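Long-range contacts in D-mandelate dehydrogenase (Rhodotorula graminis, PDB 2W2K), which probably interconverts D-mandelate and its 2-keto acid, benzoylformate, using a nicotinamide cofactor: residues Ala87-Asp92 with Phe106-Gly111; Ala132-Arg137 with Met296-Leu301. All coordinates share one frame; numbering follows the deposited sequence.

Contact 1: Ala87-Asp92 with Phe106-Gly111; sequences AGAGFD and FANSRG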
loop_
_atom_site.group_PDB
_atom_site.type_symbol
_atom_site.label_atom_id
_atom_site.label_comp_id
_atom_site.label_asym_id
_atom_site.label_seq_id
_atom_site.Cartn_x
_atom_site.Cartn_y
_atom_site.Cartn_z
ATOM N N ALA B 87 -9.371 16.550 20.478
ATOM C CA ALA B 87 -8.712 15.740 19.452
ATOM C C ALA B 87 -9.690 15.244 18.366
ATOM O O ALA B 87 -10.866 15.033 18.658
ATOM C CB ALA B 87 -8.008 14.536 20.105
ATOM N N GLY B 88 -9.188 15.065 17.133
ATOM C CA GLY B 88 -9.963 14.457 16.031
ATOM C C GLY B 88 -10.785 15.470 15.242
ATOM O O GLY B 88 -10.641 16.681 15.432
ATOM N N ALA B 89 -11.629 14.986 14.327
ATOM C CA ALA B 89 -12.642 15.872 13.704
ATOM C C ALA B 89 -13.887 15.090 13.319
ATOM O O ALA B 89 -13.809 13.895 13.059
ATOM C CB ALA B 89 -12.062 16.598 12.502
ATOM N N GLY B 90 -15.030 15.768 13.270
ATOM C CA GLY B 90 -16.302 15.118 12.912
ATOM C C GLY B 90 -16.819 14.276 14.063
ATOM O O GLY B 90 -16.494 13.095 14.167
ATOM N N PHE B 91 -17.628 14.896 14.924
ATOM C CA PHE B 91 -18.007 14.313 16.212
ATOM C C PHE B 91 -19.493 14.066 16.355
ATOM O O PHE B 91 -20.258 14.995 16.681
ATOM C CB PHE B 91 -17.580 15.227 17.349
ATOM C CG PHE B 91 -16.131 15.578 17.339
ATOM C CD1 PHE B 91 -15.165 14.651 16.948
ATOM C CD2 PHE B 91 -15.726 16.831 17.754
ATOM C CE1 PHE B 91 -13.820 14.992 16.978
ATOM C CE2 PHE B 91 -14.379 17.179 17.774
ATOM C CZ PHE B 91 -13.430 16.268 17.393
ATOM N N ASP B 92 -19.891 12.812 16.169
ATOM C CA ASP B 92 -21.281 12.413 16.334
ATOM C C ASP B 92 -21.783 12.568 17.783
ATOM O O ASP B 92 -22.984 12.525 18.017
ATOM C CB ASP B 92 -21.473 10.965 15.869
ATOM N N PHE B 106 -15.884 26.380 20.224
ATOM C CA PHE B 106 -15.357 25.009 20.039
ATOM C C PHE B 106 -14.215 24.973 18.994
ATOM O O PHE B 106 -14.233 25.711 18.000
ATOM C CB PHE B 106 -16.495 24.036 19.650
ATOM C CG PHE B 106 -16.082 22.561 19.601
ATOM C CD1 PHE B 106 -15.804 21.849 20.784
ATOM C CD2 PHE B 106 -16.021 21.877 18.374
ATOM C CE1 PHE B 106 -15.424 20.478 20.748
ATOM C CE2 PHE B 106 -15.647 20.514 18.325
ATOM C CZ PHE B 106 -15.340 19.817 19.527
ATOM N N ALA B 107 -13.233 24.115 19.241
ATOM C CA ALA B 107 -12.189 23.775 18.272
ATOM C C ALA B 107 -12.019 22.259 18.198
ATOM O O ALA B 107 -11.922 21.580 19.243
ATOM C CB ALA B 107 -10.857 24.417 18.676
ATOM N N ASN B 108 -11.991 21.727 16.972
ATOM C CA ASN B 108 -11.484 20.363 16.754
ATOM C C ASN B 108 -9.961 20.415 16.463
ATOM O O ASN B 108 -9.303 21.417 16.772
ATOM C CB ASN B 108 -12.270 19.639 15.645
ATOM C CG ASN B 108 -12.212 20.366 14.289
ATOM O OD1 ASN B 108 -11.351 21.204 14.048
ATOM N ND2 ASN B 108 -13.133 19.996 13.376
ATOM N N SER B 109 -9.411 19.337 15.908
ATOM C CA SER B 109 -7.994 19.270 15.545
ATOM C C SER B 109 -7.882 18.965 14.034
ATOM O O SER B 109 -7.064 18.146 13.615
ATOM C CB SER B 109 -7.245 18.235 16.439
ATOM O OG SER B 109 -7.332 18.590 17.834
ATOM N N ARG B 110 -8.714 19.646 13.232
ATOM C CA ARG B 110 -8.676 19.545 11.751
ATOM C C ARG B 110 -7.255 19.658 11.148
ATOM O O ARG B 110 -6.476 20.602 11.464
ATOM C CB ARG B 110 -9.635 20.585 11.112
ATOM C CG ARG B 110 -9.597 20.649 9.574
ATOM C CD ARG B 110 -10.441 21.816 8.995
ATOM N NE ARG B 110 -10.136 23.113 9.609
ATOM C CZ ARG B 110 -9.080 23.877 9.320
ATOM N NH1 ARG B 110 -8.176 23.496 8.415
ATOM N NH2 ARG B 110 -8.905 25.018 9.965
ATOM N N GLY B 111 -6.934 18.698 10.272
ATOM C CA GLY B 111 -5.658 18.658 9.559
ATOM C C GLY B 111 -4.617 17.733 10.155
ATOM O O GLY B 111 -3.702 17.316 9.452
#
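Phe-91 lays the CD2-CE2 side of its ring against the CZ-CE2 corner of Phe-106, rim to rim, with neither ring over the face of the other. The planes stand at 84°, the centroids are 5.8 Å apart, and the closest carbons, Phe-91 CE2 and Phe-106 CZ, are 3.3 Å from each other. Phe-106 reaches this meeting because its CG is turned anti to the backbone N (chi1 -173°), which carries the ring from strand 105-107 toward the loop; beyond, it meets Phe-84 edge-to-face. Asn-108 CB comes up obliquely to the same Phe-91 ring, the amide plane almost perpendicular to it, and ND2 of Asn-108 lies 3.7 Å from the methyl of Ala-89.

The polar link is made by backbone atoms: Ser-109 N donates to Gly-88 O over 3.0 Å. Gly-88 suits its place: its phi is positive (88°), and the Phe-91 ring packs close against its CA. Asn-108 is fixed by an Asx turn, its OD1 accepting from Arg-110 N at 3.2 Å, with the donor well above the carbonyl plane. Ser-109 OG, 3.6 Å from Ala-87 CA, is hydrogen-bonded to O of Ala-86, the last residue of strand 83-86.

Ile-174 and Ala-173, known to bind NAD, lie about 8 and 7 Å between side chains from Ala-89 and Arg-110; no cofactor is bound to this chain. The chemistry thus implies two neighbouring strand-end loops, joined by one backbone hydrogen bond and by aromatic packing, that border the cofactor site without being seen to bind it.

Contact 2: Ala132-Arg137 with Met296-Leu301; sequences ASYSER and MKHVTL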
loop_
_atom_site.group_PDB
_atom_site.type_symbol
_atom_site.label_atom_id
_atom_site.label_comp_id
_atom_site.label_asym_id
_atom_site.label_seq_id
_atom_site.Cartn_x
_atom_site.Cartn_y
_atom_site.Cartn_z
ATOM N N ALA B 132 -4.319 -8.333 -2.820
ATOM C CA ALA B 132 -3.289 -8.657 -1.816
ATOM C C ALA B 132 -3.865 -9.270 -0.537
ATOM O O ALA B 132 -3.203 -10.081 0.142
ATOM C CB ALA B 132 -2.463 -7.411 -1.494
ATOM N N SER B 133 -5.093 -8.883 -0.199
ATOM C CA SER B 133 -5.772 -9.406 0.990
ATOM C C SER B 133 -5.970 -10.936 0.889
ATOM O O SER B 133 -5.698 -11.680 1.850
ATOM C CB SER B 133 -7.099 -8.672 1.231
ATOM O OG SER B 133 -7.701 -9.125 2.436
ATOM N N TYR B 134 -6.423 -11.385 -0.281
ATOM C CA TYR B 134 -6.585 -12.813 -0.607
ATOM C C TYR B 134 -5.226 -13.541 -0.589
ATOM O O TYR B 134 -5.107 -14.656 -0.041
ATOM C CB TYR B 134 -7.259 -12.934 -1.979
ATOM C CG TYR B 134 -7.594 -14.341 -2.463
ATOM C CD1 TYR B 134 -8.435 -15.177 -1.715
ATOM C CD2 TYR B 134 -7.103 -14.807 -3.681
ATOM C CE1 TYR B 134 -8.762 -16.472 -2.168
ATOM C CE2 TYR B 134 -7.427 -16.096 -4.151
ATOM C CZ TYR B 134 -8.265 -16.916 -3.386
ATOM O OH TYR B 134 -8.604 -18.181 -3.835
ATOM N N SER B 135 -4.209 -12.925 -1.193
ATOM C CA SER B 135 -2.848 -13.460 -1.174
ATOM C C SER B 135 -2.299 -13.670 0.256
ATOM O O SER B 135 -1.671 -14.707 0.520
ATOM C CB SER B 135 -1.903 -12.558 -1.998
ATOM O OG SER B 135 -0.634 -13.164 -2.216
ATOM N N GLU B 136 -2.523 -12.704 1.163
ATOM C CA GLU B 136 -2.085 -12.863 2.571
ATOM C C GLU B 136 -2.735 -14.103 3.223
ATOM O O GLU B 136 -2.052 -14.920 3.864
ATOM C CB GLU B 136 -2.361 -11.598 3.421
ATOM C CG GLU B 136 -1.532 -10.348 3.052
ATOM C CD GLU B 136 -1.396 -9.311 4.211
ATOM O OE1 GLU B 136 -1.434 -9.702 5.401
ATOM O OE2 GLU B 136 -1.216 -8.098 3.932
ATOM N N ARG B 137 -4.047 -14.251 3.054
ATOM C CA ARG B 137 -4.762 -15.400 3.668
ATOM C C ARG B 137 -4.273 -16.764 3.163
ATOM O O ARG B 137 -4.137 -17.707 3.959
ATOM C CB ARG B 137 -6.282 -15.247 3.535
ATOM C CG ARG B 137 -6.812 -14.163 4.456
ATOM C CD ARG B 137 -8.315 -14.193 4.717
ATOM N NE ARG B 137 -9.156 -14.356 3.537
ATOM C CZ ARG B 137 -9.457 -13.405 2.655
ATOM N NH1 ARG B 137 -8.967 -12.181 2.750
ATOM N NH2 ARG B 137 -10.251 -13.698 1.652
ATOM N N MET B 296 -16.140 -13.549 2.015
ATOM C CA MET B 296 -15.812 -13.455 0.584
ATOM C C MET B 296 -14.308 -13.478 0.309
ATOM O O MET B 296 -13.506 -13.356 1.223
ATOM C CB MET B 296 -16.414 -12.193 -0.017
ATOM C CG MET B 296 -17.910 -12.213 -0.070
ATOM S SD MET B 296 -18.528 -10.764 -0.903
ATOM C CE MET B 296 -20.270 -10.923 -0.523
ATOM N N LYS B 297 -13.930 -13.631 -0.963
ATOM C CA LYS B 297 -12.500 -13.655 -1.345
ATOM C C LYS B 297 -11.787 -12.298 -1.263
ATOM O O LYS B 297 -10.680 -12.200 -0.716
ATOM C CB LYS B 297 -12.328 -14.205 -2.773
ATOM C CG LYS B 297 -12.258 -15.732 -2.871
ATOM C CD LYS B 297 -12.030 -16.187 -4.309
ATOM C CE LYS B 297 -11.969 -17.713 -4.413
ATOM N NZ LYS B 297 -11.780 -18.151 -5.821
ATOM N N HIS B 298 -12.420 -11.265 -1.821
ATOM C CA HIS B 298 -11.704 -10.034 -2.180
ATOM C C HIS B 298 -12.169 -8.736 -1.468
ATOM O O HIS B 298 -12.148 -7.636 -2.061
ATOM C CB HIS B 298 -11.707 -9.861 -3.716
ATOM C CG HIS B 298 -11.010 -10.968 -4.464
ATOM N ND1 HIS B 298 -9.727 -11.379 -4.174
ATOM C CD2 HIS B 298 -11.417 -11.721 -5.516
ATOM C CE1 HIS B 298 -9.379 -12.350 -5.006
ATOM N NE2 HIS B 298 -10.383 -12.571 -5.838
ATOM N N VAL B 299 -12.563 -8.837 -0.199
ATOM C CA VAL B 299 -12.896 -7.622 0.577
ATOM C C VAL B 299 -11.804 -7.358 1.642
ATOM O O VAL B 299 -11.581 -8.189 2.535
ATOM C CB VAL B 299 -14.313 -7.692 1.244
ATOM C CG1 VAL B 299 -14.682 -6.354 1.934
ATOM C CG2 VAL B 299 -15.399 -8.057 0.228
ATOM N N THR B 300 -11.122 -6.221 1.524
ATOM C CA THR B 300 -10.083 -5.790 2.470
ATOM C C THR B 300 -10.765 -5.033 3.628
ATOM O O THR B 300 -11.524 -4.071 3.404
ATOM C CB THR B 300 -8.990 -4.873 1.776
ATOM O OG1 THR B 300 -8.391 -5.540 0.646
ATOM C CG2 THR B 300 -7.899 -4.433 2.779
ATOM N N LEU B 301 -10.513 -5.488 4.860
ATOM C CA LEU B 301 -11.175 -4.935 6.061
ATOM C C LEU B 301 -10.169 -4.566 7.171
ATOM O O LEU B 301 -9.388 -5.416 7.610
ATOM C CB LEU B 301 -12.231 -5.929 6.606
ATOM C CG LEU B 301 -13.342 -6.353 5.611
ATOM C CD1 LEU B 301 -13.924 -7.746 5.923
ATOM C CD2 LEU B 301 -14.418 -5.287 5.505
HETATM O O HOH W 1 -8.070 -9.598 -2.104
#
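Tyr-134 projects from helix 132-139 and receives both its main neighbours on one side of the phenol. His-298 turns the edge of its imidazole toward the face, over the CG-CD2 part, in an offset edge-to-face pair with planes at 75° and centroids 5.0 Å apart; CE1 of His-298 comes to 3.6 Å from CD2 of Tyr-134. Lys-297 runs alongside CE1, CZ and OH, its extended chain pointing the same way as the tyrosine and its CE 3.4 Å from Tyr-134 OH. The two ends converge: Tyr-134 OH is hydrogen-bonded to OE1 of Glu-153, whose OE2 takes the salt bridge from Lys-297 NZ. CB of Lys-297 also sits over the imidazole centre of His-298.

A water in the imidazole plane joins His-298 ND1 to Tyr-134 N, accepting from the latter at 3.0 Å. One turn further on, Arg-137 bends at chi3 (-47°) to bring NH2 to Lys-297 O, 2.8 Å away, with the oxygen near the guanidinium plane. Small Ser-133 lets the helix come close to the strand, its CB 3.4 Å from Thr-300 OG1; that hydroxyl bonds to Ser-127, and Ser-133 OG to an acidic side chain of the other chain.

Here a helix on the subunit interface, where the second chain also bonds to Ser-135 and Glu-136, packs on the approach to strand 299-301, the outermost strand of the parallel sheet in the Rossmann-type NAD-binding domain.

In the fold
Contact 1 and contact 2 are about 32 Å apart between centres and belong to different parallel sheets. The 87-92/106-111 pair joins the loops following two neighbouring strands of the five-stranded sheet, about 10 Å from the centre of the chain, whereas the 132-137/296-301 pair lies about 23 Å out and sets a helix against the loop leading into the seven-stranded sheet's outermost strand and its first residues. Both are partly buried. Contact 1 lies within a single chain and combines a backbone bond with phenylalanine packing; contact 2 uses side-chain bonds, a water and a Tyr/His pair, and the second chain reaches it. Helix 310-330 touches contact 1, while helices 114-130 and 144-154 back contact 2.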